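Side-chain contact in uncharacterized protein (Arthrobacter sp., PDB 3KOP), which is of unknown function but has a cyclophilin-like fold and belongs to the DUF3830 family: residues 80-85 / 99-104. Residues are numbered along the deposited sequence; the frame is centred on the assembly and turned at random.
Sequences PKEPGA and YFTFTS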
loop_
_atom_site.group_PDB
_atom_site.type_symbol
_atom_site.label_atom_id
_atom_site.label_comp_id
_atom_site.label_asym_id
_atom_site.label_seq_id
_atom_site.Cartn_x
_atom_site.Cartn_y
_atom_site.Cartn_z
ATOM N N PRO F 80 32.928 -5.029 4.789
ATOM C CA PRO F 80 33.631 -3.760 5.002
ATOM C C PRO F 80 32.744 -2.572 4.647
ATOM O O PRO F 80 32.809 -1.552 5.287
ATOM C CB PRO F 80 34.837 -3.853 4.070
ATOM C CG PRO F 80 35.037 -5.322 3.833
ATOM C CD PRO F 80 33.656 -5.936 3.890
ATOM N N LYS F 81 31.915 -2.709 3.625
ATOM C CA LYS F 81 30.821 -1.769 3.428
ATOM C C LYS F 81 29.552 -2.466 2.970
ATOM O O LYS F 81 29.584 -3.447 2.221
ATOM C CB LYS F 81 31.188 -0.635 2.467
ATOM C CG LYS F 81 31.486 -1.019 1.041
ATOM C CD LYS F 81 31.585 0.225 0.134
ATOM C CE LYS F 81 30.302 1.070 0.186
ATOM N NZ LYS F 81 30.098 1.960 -1.016
ATOM N N GLU F 82 28.434 -1.942 3.433
ATOM C CA GLU F 82 27.154 -2.518 3.118
ATOM C C GLU F 82 26.921 -2.453 1.630
ATOM O O GLU F 82 27.373 -1.535 0.955
ATOM C CB GLU F 82 26.042 -1.817 3.896
ATOM C CG GLU F 82 26.081 -2.100 5.367
ATOM C CD GLU F 82 26.004 -3.560 5.691
ATOM O OE1 GLU F 82 24.986 -4.211 5.351
ATOM O OE2 GLU F 82 26.973 -4.077 6.307
ATOM N N PRO F 83 26.212 -3.446 1.092
ATOM C CA PRO F 83 26.023 -3.503 -0.347
ATOM C C PRO F 83 25.099 -2.427 -0.899
ATOM O O PRO F 83 25.151 -2.140 -2.086
ATOM C CB PRO F 83 25.424 -4.911 -0.575
ATOM C CG PRO F 83 24.822 -5.295 0.684
ATOM C CD PRO F 83 25.625 -4.603 1.784
ATOM N N GLY F 84 24.248 -1.853 -0.051
ATOM C CA GLY F 84 23.178 -0.989 -0.521
ATOM C C GLY F 84 22.090 -1.753 -1.256
ATOM O O GLY F 84 22.163 -2.978 -1.399
ATOM N N ALA F 85 21.100 -1.020 -1.742
ATOM C CA ALA F 85 19.941 -1.640 -2.439
ATOM C C ALA F 85 20.419 -2.410 -3.677
ATOM O O ALA F 85 21.114 -1.873 -4.534
ATOM C CB ALA F 85 18.876 -0.593 -2.822
ATOM N N TYR F 99 18.692 -10.211 2.221
ATOM C CA TYR F 99 19.624 -9.473 3.060
ATOM C C TYR F 99 19.032 -8.089 3.304
ATOM O O TYR F 99 18.660 -7.390 2.349
ATOM C CB TYR F 99 20.960 -9.368 2.338
ATOM C CG TYR F 99 22.123 -8.649 3.023
ATOM C CD1 TYR F 99 22.079 -7.283 3.306
ATOM C CD2 TYR F 99 23.298 -9.302 3.273
ATOM C CE1 TYR F 99 23.156 -6.643 3.855
ATOM C CE2 TYR F 99 24.381 -8.668 3.828
ATOM C CZ TYR F 99 24.306 -7.349 4.141
ATOM O OH TYR F 99 25.415 -6.697 4.671
ATOM N N PHE F 100 18.970 -7.703 4.580
ATOM C CA PHE F 100 18.567 -6.366 4.992
ATOM C C PHE F 100 19.636 -5.770 5.893
ATOM O O PHE F 100 20.166 -6.462 6.801
ATOM C CB PHE F 100 17.289 -6.393 5.848
ATOM C CG PHE F 100 16.139 -7.167 5.249
ATOM C CD1 PHE F 100 16.058 -8.567 5.372
ATOM C CD2 PHE F 100 15.092 -6.500 4.626
ATOM C CE1 PHE F 100 14.980 -9.266 4.862
ATOM C CE2 PHE F 100 13.983 -7.216 4.125
ATOM C CZ PHE F 100 13.943 -8.578 4.227
ATOM N N THR F 101 19.914 -4.490 5.679
ATOM C CA THR F 101 20.756 -3.697 6.599
ATOM C C THR F 101 19.837 -2.869 7.499
ATOM O O THR F 101 18.992 -2.131 7.000
ATOM C CB THR F 101 21.666 -2.758 5.796
ATOM O OG1 THR F 101 22.548 -3.547 4.978
ATOM C CG2 THR F 101 22.469 -1.819 6.697
ATOM N N PHE F 102 19.981 -3.042 8.809
ATOM C CA PHE F 102 19.247 -2.273 9.803
ATOM C C PHE F 102 20.227 -1.586 10.757
ATOM O O PHE F 102 21.424 -1.891 10.760
ATOM C CB PHE F 102 18.358 -3.215 10.621
ATOM C CG PHE F 102 17.214 -3.786 9.858
ATOM C CD1 PHE F 102 16.223 -2.946 9.330
ATOM C CD2 PHE F 102 17.090 -5.157 9.682
ATOM C CE1 PHE F 102 15.131 -3.486 8.613
ATOM C CE2 PHE F 102 16.008 -5.696 8.988
ATOM C CZ PHE F 102 15.029 -4.854 8.443
ATOM N N THR F 103 19.712 -0.678 11.581
ATOM C CA THR F 103 20.471 -0.159 12.737
ATOM C C THR F 103 19.833 -0.686 14.025
ATOM O O THR F 103 18.766 -1.301 13.983
ATOM C CB THR F 103 20.459 1.348 12.763
ATOM O OG1 THR F 103 19.133 1.785 13.067
ATOM C CG2 THR F 103 20.873 1.896 11.396
ATOM N N SER F 104 20.487 -0.470 15.165
ATOM C CA SER F 104 19.913 -0.854 16.472
ATOM C C SER F 104 18.514 -0.251 16.713
ATOM O O SER F 104 17.679 -0.845 17.426
ATOM C CB SER F 104 20.827 -0.393 17.606
ATOM O OG SER F 104 22.166 -0.349 17.162
HETATM O O HOH W 1 27.541 -6.621 6.500
HETATM O O HOH W 2 22.900 -2.180 2.351
#
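The CA atoms nearest each other across the contact are those of Glu-82 and Thr-101, 7.4 Å apart, between the irregular loop 80-85 and the end of the strand at 99-103, a spacing that leaves the joining to side chains and water. Glu-82 OE1 accepts two hydrogen bonds: Tyr-99 OH donates at 2.6 Å to the syn side, 31° out of the carboxylate plane, and Thr-101 OG1 donates, also at 2.6 Å, to the anti side. Glu-82 CG lies anti to the carbonyl carbon, beside the backbone N, and the bend at chi2 (-57°) carries OE1 to the edge of the Tyr-99 ring. Water 1 bridges Glu-82 OE2 and Tyr-99 OH, donating to both, 2.6 Å from OE2. In the cyclophilin-like fold of this chain, the contact ties the loop between strands 70-76 and 88-89 to strand 96-103, which pairs with strands 125-132 and 145-157. An alanine in place of Glu-82 removes the carboxylate and would probably leave the Tyr-99 and Thr-101 hydroxyls without their shared acceptor. Pro-83 comes over a face of the same tyrosine, with CG 4.3 Å from the ring centroid and 28° off its normal, a CH-pi contact. Thr-47 and Val-51 of helix 45-54 also touch Tyr-99. Water 2 donates to Thr-101 OG1 at 3.0 Å and accepts a weak bond from Gly-84 N.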